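Local coordinates for Arf-GAP with coiled-coil, ANK repeat and PH domain-containing protein 2 (Homo sapiens, PDB 6IF3), which acts as a GTPase-activating protein for ARF6, and needs the ankyrin-repeat region represented here to interact with RAB35, at residues A[35-40]-A[67-72]; A[42-47]-A[75-80]; A[51-56]-A[88-93]. All blocks are in the same frame, centred on the assembly; numbering follows the deposited sequence.

Interaction 1: A[35-40]-A[67-72]; sequences DVNWAN and NGANVN
Val36 and Asn37 meet Gly68, Ala69 and Asn70 in a surface contact between two successive long loops of the ankyrin stack, where the segment that follows helix 23-31 lies against the one that follows helix 58-66. In the ankyrin fold, layers pile up side by side and bring their loops together; here 67-72 belongs to the first ankyrin repeat and 35-40 to the loop before it. The polar half of the contact is carried by Asn37. Its OD1 receives the backbone N-H of Asn70 at 2.8 Å, in the carbonyl plane on a lone pair, and the N-H...O angle of 177° makes the bond almost straight. The two asparagine amides stand nearly perpendicular, and Asn37 OD1 also lies 3.6 Å from Asn70 CB. A water gives protons to both Asn37 OD1 and the carbonyl O of Asn70, so this side-chain oxygen is gripped by two donors, one of them bridging back to the other loop. Asn37 is itself held by the Asx turn in which Asp35 OD1 accepts its backbone N-H, while Asn70 forms the corresponding turn with the N-H of Asn72.

Val36 supplies the apolar half. Its CG2 comes within 4.0 Å of Ala69 CB, and Leu64 of helix 58-66 lies against both residues. Gly68 is the C-prime residue of the Schellman motif that ends this helix; its positive phi would jam a side chain against the preceding carbonyl. With chi1 at 67°, Val36 turns CG1 over this helix end, 3.7 Å from both Gly68 C and Asn67 O.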
ATOM      1  N   ASP A  35      19.396 -26.630 -15.739  1.00 18.74           N
ATOM      2  CA  ASP A  35      19.586 -25.236 -15.388  1.00 17.23           C
ATOM      3  C   ASP A  35      18.305 -24.728 -14.760  1.00 18.05           C
ATOM      4  O   ASP A  35      17.246 -24.706 -15.406  1.00 19.88           O
ATOM      5  CB  ASP A  35      19.945 -24.430 -16.616  1.00 20.22           C
ATOM      6  CG  ASP A  35      20.363 -23.009 -16.301  1.00 20.94           C
ATOM      7  OD1 ASP A  35      20.206 -22.551 -15.141  1.00 21.49           O
ATOM      8  OD2 ASP A  35      20.881 -22.366 -17.246  1.00 26.97           O
ATOM      9  N   VAL A  36      18.416 -24.286 -13.520  1.00 18.91           N
ATOM     10  CA  VAL A  36      17.244 -23.785 -12.827  1.00 18.10           C
ATOM     11  C   VAL A  36      16.649 -22.556 -13.560  1.00 18.85           C
ATOM     12  O   VAL A  36      15.465 -22.233 -13.373  1.00 17.13           O
ATOM     13  CB  VAL A  36      17.615 -23.449 -11.366  1.00 21.31           C
ATOM     14  CG1 VAL A  36      18.607 -22.256 -11.298  1.00 19.19           C
ATOM     15  CG2 VAL A  36      16.383 -23.250 -10.500  1.00 26.76           C
ATOM     16  N   ASN A  37      17.464 -21.906 -14.404  1.00 18.34           N
ATOM     17  CA  ASN A  37      17.040 -20.738 -15.177  1.00 17.40           C
ATOM     18  C   ASN A  37      16.863 -21.046 -16.668  1.00 18.06           C
ATOM     19  O   ASN A  37      16.856 -20.137 -17.510  1.00 20.63           O
ATOM     20  CB  ASN A  37      18.050 -19.597 -14.979  1.00 20.80           C
ATOM     21  CG  ASN A  37      18.016 -19.048 -13.577  1.00 21.24           C
ATOM     22  OD1 ASN A  37      16.940 -18.725 -13.044  1.00 19.29           O
ATOM     23  ND2 ASN A  37      19.187 -18.936 -12.956  1.00 24.43           N
ATOM     24  N   TRP A  38      16.686 -22.330 -16.969  1.00 17.98           N
ATOM     25  CA  TRP A  38      16.474 -22.782 -18.341  1.00 16.59           C
ATOM     26  C   TRP A  38      15.321 -22.028 -18.992  1.00 20.46           C
ATOM     27  O   TRP A  38      14.285 -21.813 -18.362  1.00 18.64           O
ATOM     28  CB  TRP A  38      16.197 -24.272 -18.338  1.00 17.01           C
ATOM     29  CG  TRP A  38      16.066 -24.875 -19.736  1.00 18.34           C
ATOM     30  CD1 TRP A  38      17.096 -25.169 -20.589  1.00 20.75           C
ATOM     31  CD2 TRP A  38      14.864 -25.297 -20.395  1.00 18.78           C
ATOM     32  NE1 TRP A  38      16.602 -25.735 -21.739  1.00 22.31           N
ATOM     33  CE2 TRP A  38      15.239 -25.834 -21.642  1.00 21.62           C
ATOM     34  CE3 TRP A  38      13.508 -25.280 -20.048  1.00 18.45           C
ATOM     35  CZ2 TRP A  38      14.307 -26.336 -22.557  1.00 20.52           C
ATOM     36  CZ3 TRP A  38      12.581 -25.793 -20.967  1.00 17.66           C
ATOM     37  CH2 TRP A  38      12.992 -26.317 -22.192  1.00 18.29           C
ATOM     38  N   ALA A  39      15.529 -21.580 -20.221  1.00 20.15           N
ATOM     39  CA  ALA A  39      14.486 -20.894 -21.000  1.00 18.56           C
ATOM     40  C   ALA A  39      14.009 -21.792 -22.129  1.00 22.98           C
ATOM     41  O   ALA A  39      14.823 -22.322 -22.912  1.00 25.05           O
ATOM     42  CB  ALA A  39      15.007 -19.583 -21.536  1.00 20.77           C
ATOM     43  N   ASN A  40      12.692 -21.958 -22.233  1.00 18.78           N
ATOM     44  CA  ASN A  40      12.104 -22.812 -23.261  1.00 19.42           C
ATOM     45  C   ASN A  40      11.918 -22.004 -24.531  1.00 19.31           C
ATOM     46  O   ASN A  40      10.988 -21.208 -24.629  1.00 21.32           O
ATOM     47  CB  ASN A  40      10.766 -23.373 -22.777  1.00 17.54           C
ATOM     48  CG  ASN A  40      10.210 -24.446 -23.704  1.00 18.77           C
ATOM     49  OD1 ASN A  40      10.501 -24.483 -24.905  1.00 22.00           O
ATOM     50  ND2 ASN A  40       9.395 -25.329 -23.146  1.00 20.36           N
ATOM     51  N   ASN A  67      17.136 -23.013  -4.884  1.00 19.06           N
ATOM     52  CA  ASN A  67      18.112 -23.729  -5.704  1.00 18.27           C
ATOM     53  C   ASN A  67      18.685 -22.831  -6.818  1.00 20.63           C
ATOM     54  O   ASN A  67      19.230 -23.318  -7.805  1.00 24.82           O
ATOM     55  CB  ASN A  67      17.478 -25.001  -6.272  1.00 22.15           C
ATOM     56  CG  ASN A  67      17.350 -26.079  -5.231  1.00 24.29           C
ATOM     57  OD1 ASN A  67      18.289 -26.818  -5.007  1.00 27.87           O
ATOM     58  ND2 ASN A  67      16.202 -26.151  -4.561  1.00 25.03           N
ATOM     59  N   GLY A  68      18.578 -21.526  -6.620  1.00 18.65           N
ATOM     60  CA  GLY A  68      19.305 -20.534  -7.397  1.00 20.45           C
ATOM     61  C   GLY A  68      18.560 -19.843  -8.526  1.00 20.39           C
ATOM     62  O   GLY A  68      19.186 -19.177  -9.364  1.00 21.64           O
ATOM     63  N   ALA A  69      17.242 -19.989  -8.563  1.00 17.29           N
ATOM     64  CA  ALA A  69      16.469 -19.317  -9.609  1.00 18.33           C
ATOM     65  C   ALA A  69      16.626 -17.818  -9.511  1.00 18.96           C
ATOM     66  O   ALA A  69      16.607 -17.253  -8.409  1.00 20.47           O
ATOM     67  CB  ALA A  69      14.987 -19.671  -9.536  1.00 15.21           C
ATOM     68  N   ASN A  70      16.744 -17.185 -10.672  1.00 17.34           N
ATOM     69  CA  ASN A  70      16.735 -15.724 -10.772  1.00 19.61           C
ATOM     70  C   ASN A  70      15.301 -15.236 -10.678  1.00 17.93           C
ATOM     71  O   ASN A  70      14.516 -15.472 -11.582  1.00 17.37           O
ATOM     72  CB  ASN A  70      17.377 -15.318 -12.109  1.00 17.84           C
ATOM     73  CG  ASN A  70      17.460 -13.842 -12.313  1.00 19.00           C
ATOM     74  OD1 ASN A  70      16.881 -13.042 -11.579  1.00 20.42           O
ATOM     75  ND2 ASN A  70      18.196 -13.458 -13.366  1.00 22.68           N
ATOM     76  N   VAL A  71      14.971 -14.527  -9.596  1.00 15.67           N
ATOM     77  CA  VAL A  71      13.591 -14.079  -9.329  1.00 13.77           C
ATOM     78  C   VAL A  71      13.133 -13.067 -10.377  1.00 17.43           C
ATOM     79  O   VAL A  71      11.946 -12.842 -10.533  1.00 18.23           O
ATOM     80  CB  VAL A  71      13.491 -13.502  -7.905  1.00 16.11           C
ATOM     81  CG1 VAL A  71      14.125 -12.119  -7.820  1.00 18.23           C
ATOM     82  CG2 VAL A  71      12.025 -13.502  -7.415  1.00 17.94           C
ATOM     83  N   ASN A  72      14.067 -12.500 -11.138  1.00 16.63           N
ATOM     84  CA  ASN A  72      13.688 -11.450 -12.081  1.00 15.85           C
ATOM     85  C   ASN A  72      13.675 -11.901 -13.543  1.00 19.45           C
ATOM     86  O   ASN A  72      13.303 -11.099 -14.407  1.00 21.63           O
ATOM     87  CB  ASN A  72      14.632 -10.262 -11.964  1.00 18.34           C
ATOM     88  CG  ASN A  72      14.455  -9.502 -10.689  1.00 19.96           C
ATOM     89  OD1 ASN A  72      13.335  -9.294 -10.235  1.00 18.69           O
ATOM     90  ND2 ASN A  72      15.552  -9.064 -10.115  1.00 23.65           N
TER
HETATM   91  O   HOH W   1      14.334 -17.645 -13.210  1.00 16.59           O
HETATM   92  O   HOH W   2      20.275 -16.650 -10.809  1.00 51.11           O

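Interaction 2: A[42-47]-A[75-80]; sequences EENKAT and DVQGRG
Asn44 and Val76 join the finger loops of adjacent ankyrin repeats, each segment leading into the first helix of its repeat: 42-47 runs into helix 48-55, while 75-80 runs into helix 81-88. The central link is a backbone bond from Val76 N to Asn44 O, 2.9 Å long. Asn44 O also lies 3.2 Å from Asp75 CB and 3.6 Å from Val76 CG1, so it is packed by carbon as well as held by the N-H. Beside it, Lys45 lays only the root of its side chain against Val76, Lys45 CB to Val76 CB at 4.2 Å.

The 75-80 loop contains a type I turn from Asp75 to Gly78. In ankyrin repeats such turns form the finger tips that project from the helices and line up from repeat to repeat. Asp75 stiffens the turn from within: chi1 of 62° sets CG between its own N and carbonyl carbon, Asp75 OD1 accepts the N-H of Arg79 N at 2.9 Å from above the carboxylate plane, and OD2 is held by His84 of helix 81-88. Arg79 in turn forms a salt bridge with Asp108 in the following loop.

A second bond crosses nearer the solvent. Gln77 bends at chi2 (82°), bringing its amide back to Asn44, where Gln77 NE2 donates to Asn44 OD1 over 3.3 Å. The donor stands above the Asn44 carbonyl plane, although the acceptor lies close to the plane of the Gln77 amide. With an alanine here instead of Gln77, Asn44 OD1 would probably lose this donor and the Asn44 amide would be freer to turn. The Gln77 oxygen, OE1, rests 3.6 Å from Asn44 CB.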
ATOM      1  N   GLU A  42      10.852 -22.804 -27.295  1.00 21.98           N
ATOM      2  CA  GLU A  42       9.641 -23.198 -28.009  1.00 23.70           C
ATOM      3  C   GLU A  42       8.370 -22.613 -27.355  1.00 20.36           C
ATOM      4  O   GLU A  42       7.280 -22.714 -27.944  1.00 23.14           O
ATOM      5  CB  GLU A  42       9.517 -24.729 -28.067  1.00 26.84           C
ATOM      6  CG  GLU A  42      10.461 -25.390 -29.040  1.00 37.61           C
ATOM      7  CD  GLU A  42      10.259 -24.894 -30.455  1.00 54.49           C
ATOM      8  OE1 GLU A  42       9.363 -25.425 -31.147  1.00 61.24           O
ATOM      9  OE2 GLU A  42      10.996 -23.978 -30.881  1.00 60.68           O
ATOM     10  N   GLU A  43       8.504 -22.029 -26.170  1.00 19.60           N
ATOM     11  CA  GLU A  43       7.374 -21.519 -25.404  1.00 19.93           C
ATOM     12  C   GLU A  43       7.755 -20.181 -24.769  1.00 19.32           C
ATOM     13  O   GLU A  43       7.790 -20.024 -23.543  1.00 17.96           O
ATOM     14  CB  GLU A  43       6.923 -22.530 -24.339  1.00 19.57           C
ATOM     15  CG  GLU A  43       6.437 -23.854 -24.969  1.00 20.48           C
ATOM     16  CD  GLU A  43       5.832 -24.841 -23.963  1.00 17.78           C
ATOM     17  OE1 GLU A  43       5.546 -25.972 -24.404  1.00 20.58           O
ATOM     18  OE2 GLU A  43       5.611 -24.463 -22.802  1.00 21.21           O
ATOM     19  N   ASN A  44       8.041 -19.221 -25.654  1.00 21.11           N
ATOM     20  CA  ASN A  44       8.256 -17.822 -25.268  1.00 20.17           C
ATOM     21  C   ASN A  44       9.397 -17.597 -24.291  1.00 19.39           C
ATOM     22  O   ASN A  44       9.386 -16.619 -23.542  1.00 18.06           O
ATOM     23  CB  ASN A  44       6.966 -17.235 -24.669  1.00 21.18           C
ATOM     24  CG  ASN A  44       5.813 -17.286 -25.657  1.00 32.52           C
ATOM     25  OD1 ASN A  44       5.847 -16.606 -26.679  1.00 35.32           O
ATOM     26  ND2 ASN A  44       4.797 -18.094 -25.355  1.00 37.22           N
ATOM     27  N   LYS A  45      10.384 -18.486 -24.306  1.00 18.02           N
ATOM     28  CA  LYS A  45      11.499 -18.413 -23.357  1.00 16.17           C
ATOM     29  C   LYS A  45      11.042 -18.372 -21.904  1.00 15.01           C
ATOM     30  O   LYS A  45      11.716 -17.855 -21.012  1.00 19.21           O
ATOM     31  CB  LYS A  45      12.395 -17.209 -23.690  1.00 20.49           C
ATOM     32  CG  LYS A  45      13.028 -17.393 -25.069  1.00 25.52           C
ATOM     33  CD  LYS A  45      14.233 -16.503 -25.297  1.00 35.98           C
ATOM     34  CE  LYS A  45      14.978 -16.904 -26.578  1.00 42.22           C
ATOM     35  NZ  LYS A  45      15.631 -18.244 -26.492  1.00 42.04           N
ATOM     36  N   ALA A  46       9.910 -19.010 -21.632  1.00 16.57           N
ATOM     37  CA  ALA A  46       9.495 -19.144 -20.249  1.00 16.01           C
ATOM     38  C   ALA A  46      10.422 -20.104 -19.491  1.00 15.53           C
ATOM     39  O   ALA A  46      11.130 -20.934 -20.087  1.00 15.63           O
ATOM     40  CB  ALA A  46       8.013 -19.630 -20.164  1.00 17.68           C
ATOM     41  N   THR A  47      10.363 -19.993 -18.172  1.00 16.51           N
ATOM     42  CA  THR A  47      11.311 -20.597 -17.264  1.00 15.34           C
ATOM     43  C   THR A  47      10.622 -21.519 -16.264  1.00 16.37           C
ATOM     44  O   THR A  47       9.402 -21.476 -16.115  1.00 16.76           O
ATOM     45  CB  THR A  47      12.025 -19.530 -16.446  1.00 12.80           C
ATOM     46  OG1 THR A  47      11.002 -18.791 -15.732  1.00 13.58           O
ATOM     47  CG2 THR A  47      12.828 -18.577 -17.328  1.00 15.04           C
ATOM     48  N   ASP A  75      10.456 -13.765 -19.493  1.00 18.85           N
ATOM     49  CA  ASP A  75      10.164 -14.415 -20.784  1.00 18.04           C
ATOM     50  C   ASP A  75      10.410 -13.435 -21.942  1.00 19.53           C
ATOM     51  O   ASP A  75      10.853 -12.279 -21.728  1.00 18.05           O
ATOM     52  CB  ASP A  75       8.734 -14.982 -20.833  1.00 17.34           C
ATOM     53  CG  ASP A  75       7.652 -13.923 -20.691  1.00 19.36           C
ATOM     54  OD1 ASP A  75       7.892 -12.749 -21.032  1.00 17.83           O
ATOM     55  OD2 ASP A  75       6.516 -14.302 -20.287  1.00 20.53           O
ATOM     56  N   VAL A  76      10.155 -13.883 -23.175  1.00 16.86           N
ATOM     57  CA  VAL A  76      10.532 -13.088 -24.324  1.00 20.87           C
ATOM     58  C   VAL A  76       9.657 -11.835 -24.487  1.00 17.92           C
ATOM     59  O   VAL A  76      10.040 -10.920 -25.217  1.00 20.04           O
ATOM     60  CB  VAL A  76      10.541 -13.978 -25.612  1.00 21.86           C
ATOM     61  CG1 VAL A  76       9.157 -14.184 -26.191  1.00 24.38           C
ATOM     62  CG2 VAL A  76      11.513 -13.417 -26.687  1.00 21.65           C
ATOM     63  N   GLN A  77       8.538 -11.785 -23.754  1.00 18.10           N
ATOM     64  CA  GLN A  77       7.682 -10.593 -23.715  1.00 23.22           C
ATOM     65  C   GLN A  77       8.106  -9.634 -22.603  1.00 21.05           C
ATOM     66  O   GLN A  77       7.424  -8.633 -22.350  1.00 20.62           O
ATOM     67  CB  GLN A  77       6.213 -10.998 -23.521  1.00 22.61           C
ATOM     68  CG  GLN A  77       5.559 -11.524 -24.820  1.00 24.40           C
ATOM     69  CD  GLN A  77       5.868 -12.987 -25.092  1.00 29.08           C
ATOM     70  OE1 GLN A  77       6.064 -13.772 -24.162  1.00 33.07           O
ATOM     71  NE2 GLN A  77       5.905 -13.362 -26.383  1.00 28.27           N
ATOM     72  N   GLY A  78       9.228  -9.957 -21.960  1.00 17.23           N
ATOM     73  CA  GLY A  78       9.803  -9.137 -20.895  1.00 19.21           C
ATOM     74  C   GLY A  78       9.124  -9.277 -19.549  1.00 19.22           C
ATOM     75  O   GLY A  78       9.291  -8.400 -18.670  1.00 18.08           O
ATOM     76  N   ARG A  79       8.375 -10.366 -19.370  1.00 17.44           N
ATOM     77  CA  ARG A  79       7.578 -10.573 -18.162  1.00 16.22           C
ATOM     78  C   ARG A  79       8.260 -11.560 -17.240  1.00 15.19           C
ATOM     79  O   ARG A  79       8.474 -12.712 -17.650  1.00 17.24           O
ATOM     80  CB  ARG A  79       6.186 -11.093 -18.529  1.00 17.12           C
ATOM     81  CG  ARG A  79       5.399 -10.115 -19.401  1.00 18.85           C
ATOM     82  CD  ARG A  79       4.230 -10.779 -20.096  1.00 21.95           C
ATOM     83  NE  ARG A  79       3.444  -9.774 -20.804  1.00 22.12           N
ATOM     84  CZ  ARG A  79       2.689 -10.004 -21.869  1.00 26.95           C
ATOM     85  NH1 ARG A  79       2.624 -11.229 -22.388  1.00 29.60           N
ATOM     86  NH2 ARG A  79       2.001  -9.002 -22.422  1.00 26.56           N
ATOM     87  N   GLY A  80       8.559 -11.152 -16.002  1.00 15.81           N
ATOM     88  CA  GLY A  80       9.153 -12.036 -15.011  1.00 14.98           C
ATOM     89  C   GLY A  80       8.113 -12.676 -14.115  1.00 17.42           C
ATOM     90  O   GLY A  80       6.932 -12.503 -14.322  1.00 16.94           O
TER

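Interaction 3: A[51-56]-A[88-93]; sequences QAVLGG and LGHTGQ
Val53, His90 and Gln93 meet where helices of the first two ankyrin repeats of this region pack, the end of helix 48-55 facing the turn that joins helix 81-88 to helix 91-99. This turn is the tight connection inside an ankyrin helix-turn-helix unit. Gly89 closes helix 81-88 with a Schellman motif, and His90 takes the N-cap position of the next helix.

From that position the imidazole turns its edge toward the other repeat. The carbonyl O of Val53 lies near the ring plane, 3.0 Å from His90 CE1. Leu88 CB lies over the centre of one ring face, so the two residues flanking Gly89 pack against each other. The ring's rotation is further fixed by His90 ND1, which donates to Gln93 OE1 at 2.9 Å in a bond bent to 142°. Gln93 thereby becomes part of the same buried group: its chain extends beyond CG and brings the amide alongside Val53 and the helix end. Gln93 NE2 comes within 3.4 Å of Gly56 C. It also makes a weak hydrogen bond to the carbonyl of Ser57.

Toward the more exposed side the contact is apolar, with Leu54 CD2 against Leu88 CD1 at 3.6 Å. Gly56 has positive phi where the helix stops, and a CB on it would be jammed against the preceding carbonyl while also nearing the His90 ring. Across the inner side Val53 faces the amide of Gln93; chi1 of 168° places Val53 CG1 anti to the backbone N, bringing it 3.3 Å from Gln93 OE1.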
ATOM      1  N   GLN A  51       6.848 -21.238 -14.812  1.00 13.98           N
ATOM      2  CA  GLN A  51       5.936 -22.378 -14.741  1.00 14.14           C
ATOM      3  C   GLN A  51       5.407 -22.603 -13.331  1.00 14.28           C
ATOM      4  O   GLN A  51       4.259 -23.011 -13.161  1.00 15.69           O
ATOM      5  CB  GLN A  51       6.629 -23.656 -15.251  1.00 13.67           C
ATOM      6  CG  GLN A  51       6.830 -23.584 -16.800  1.00 16.78           C
ATOM      7  CD  GLN A  51       5.508 -23.517 -17.544  1.00 20.32           C
ATOM      8  OE1 GLN A  51       4.611 -24.323 -17.307  1.00 23.50           O
ATOM      9  NE2 GLN A  51       5.376 -22.553 -18.431  1.00 25.20           N
ATOM     10  N   ALA A  52       6.249 -22.357 -12.323  1.00 16.52           N
ATOM     11  CA  ALA A  52       5.825 -22.526 -10.920  1.00 14.53           C
ATOM     12  C   ALA A  52       4.731 -21.533 -10.585  1.00 14.08           C
ATOM     13  O   ALA A  52       3.752 -21.861  -9.893  1.00 15.63           O
ATOM     14  CB  ALA A  52       6.994 -22.353  -9.980  1.00 15.71           C
ATOM     15  N   VAL A  53       4.872 -20.328 -11.121  1.00 15.18           N
ATOM     16  CA  VAL A  53       3.850 -19.291 -10.905  1.00 14.28           C
ATOM     17  C   VAL A  53       2.531 -19.734 -11.546  1.00 14.14           C
ATOM     18  O   VAL A  53       1.463 -19.763 -10.900  1.00 16.82           O
ATOM     19  CB  VAL A  53       4.307 -17.944 -11.482  1.00 13.50           C
ATOM     20  CG1 VAL A  53       3.096 -16.948 -11.522  1.00 15.31           C
ATOM     21  CG2 VAL A  53       5.471 -17.388 -10.646  1.00 13.28           C
ATOM     22  N   LEU A  54       2.595 -20.118 -12.813  1.00 12.70           N
ATOM     23  CA  LEU A  54       1.391 -20.544 -13.535  1.00 15.63           C
ATOM     24  C   LEU A  54       0.694 -21.737 -12.871  1.00 16.88           C
ATOM     25  O   LEU A  54      -0.550 -21.849 -12.918  1.00 18.45           O
ATOM     26  CB  LEU A  54       1.732 -20.905 -14.977  1.00 15.44           C
ATOM     27  CG  LEU A  54       2.284 -19.784 -15.879  1.00 19.68           C
ATOM     28  CD1 LEU A  54       2.668 -20.341 -17.242  1.00 21.31           C
ATOM     29  CD2 LEU A  54       1.286 -18.661 -16.052  1.00 27.30           C
ATOM     30  N   GLY A  55       1.496 -22.643 -12.290  1.00 15.08           N
ATOM     31  CA  GLY A  55       0.967 -23.837 -11.626  1.00 15.72           C
ATOM     32  C   GLY A  55       0.282 -23.536 -10.299  1.00 16.13           C
ATOM     33  O   GLY A  55      -0.488 -24.353  -9.773  1.00 17.59           O
ATOM     34  N   GLY A  56       0.578 -22.356  -9.770  1.00 16.39           N
ATOM     35  CA  GLY A  56      -0.070 -21.857  -8.562  1.00 16.63           C
ATOM     36  C   GLY A  56       0.503 -22.214  -7.198  1.00 22.54           C
ATOM     37  O   GLY A  56      -0.020 -21.772  -6.181  1.00 22.52           O
ATOM     38  N   LEU A  88      -2.120 -13.163 -12.540  1.00 15.63           N
ATOM     39  CA  LEU A  88      -2.985 -14.290 -12.153  1.00 18.90           C
ATOM     40  C   LEU A  88      -3.647 -14.108 -10.776  1.00 18.18           C
ATOM     41  O   LEU A  88      -4.515 -14.898 -10.401  1.00 20.84           O
ATOM     42  CB  LEU A  88      -2.190 -15.585 -12.179  1.00 18.09           C
ATOM     43  CG  LEU A  88      -1.698 -15.937 -13.585  1.00 19.68           C
ATOM     44  CD1 LEU A  88      -0.864 -17.188 -13.506  1.00 21.55           C
ATOM     45  CD2 LEU A  88      -2.850 -16.165 -14.557  1.00 21.60           C
ATOM     46  N   GLY A  89      -3.265 -13.058 -10.037  1.00 17.15           N
ATOM     47  CA  GLY A  89      -3.874 -12.778  -8.731  1.00 16.56           C
ATOM     48  C   GLY A  89      -3.297 -13.659  -7.636  1.00 18.90           C
ATOM     49  O   GLY A  89      -3.928 -13.887  -6.604  1.00 19.79           O
ATOM     50  N   HIS A  90      -2.091 -14.174  -7.870  1.00 16.52           N
ATOM     51  CA  HIS A  90      -1.416 -15.033  -6.887  1.00 15.33           C
ATOM     52  C   HIS A  90      -0.734 -14.238  -5.781  1.00 16.84           C
ATOM     53  O   HIS A  90       0.503 -14.014  -5.780  1.00 17.42           O
ATOM     54  CB  HIS A  90      -0.405 -15.924  -7.598  1.00 16.70           C
ATOM     55  CG  HIS A  90      -1.044 -16.916  -8.508  1.00 16.23           C
ATOM     56  ND1 HIS A  90      -0.319 -17.759  -9.331  1.00 17.81           N
ATOM     57  CD2 HIS A  90      -2.350 -17.212  -8.727  1.00 19.47           C
ATOM     58  CE1 HIS A  90      -1.149 -18.536 -10.002  1.00 18.80           C
ATOM     59  NE2 HIS A  90      -2.388 -18.222  -9.663  1.00 21.79           N
ATOM     60  N   THR A  91      -1.554 -13.809  -4.825  1.00 16.47           N
ATOM     61  CA  THR A  91      -1.108 -12.916  -3.762  1.00 16.06           C
ATOM     62  C   THR A  91       0.071 -13.478  -2.955  1.00 16.53           C
ATOM     63  O   THR A  91       1.036 -12.758  -2.659  1.00 15.29           O
ATOM     64  CB  THR A  91      -2.260 -12.609  -2.815  1.00 19.36           C
ATOM     65  OG1 THR A  91      -3.410 -12.159  -3.567  1.00 24.08           O
ATOM     66  CG2 THR A  91      -1.854 -11.511  -1.852  1.00 18.32           C
ATOM     67  N   GLY A  92       0.024 -14.766  -2.646  1.00 15.44           N
ATOM     68  CA  GLY A  92       1.096 -15.367  -1.852  1.00 15.50           C
ATOM     69  C   GLY A  92       2.426 -15.367  -2.602  1.00 16.81           C
ATOM     70  O   GLY A  92       3.467 -15.067  -2.003  1.00 15.75           O
ATOM     71  N   GLN A  93       2.389 -15.693  -3.886  1.00 15.45           N
ATOM     72  CA  GLN A  93       3.595 -15.637  -4.699  1.00 16.84           C
ATOM     73  C   GLN A  93       4.115 -14.214  -4.831  1.00 16.96           C
ATOM     74  O   GLN A  93       5.324 -14.008  -4.822  1.00 15.97           O
ATOM     75  CB  GLN A  93       3.358 -16.243  -6.088  1.00 13.88           C
ATOM     76  CG  GLN A  93       3.102 -17.743  -6.048  1.00 15.57           C
ATOM     77  CD  GLN A  93       2.682 -18.289  -7.412  1.00 19.13           C
ATOM     78  OE1 GLN A  93       2.380 -17.529  -8.332  1.00 18.27           O
ATOM     79  NE2 GLN A  93       2.669 -19.613  -7.535  1.00 17.96           N
TER

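Overall arrangement
All three contacts join successive layers of the ankyrin stack, but at different depths. Interactions 1 and 2 lie on the loops between helices 23-31 and 48-55 and between helices 58-66 and 81-88, and they touch through a probable hydrogen bond from Asn40 N to Ala46 O. Interaction 1, at the surface, is water-assisted and relies on a side-chain oxygen meeting a backbone N-H; interaction 2 uses backbone to backbone and amide to amide. Interactions 2 and 3 are both partly buried, but interaction 3 has more buried residues and lies nearest the chain centre. Set at helix ends and the turn between helices 81-88 and 91-99, it relies on close packing around a histidine-glutamine pair. Its centre is about 15 Å from that of interaction 2.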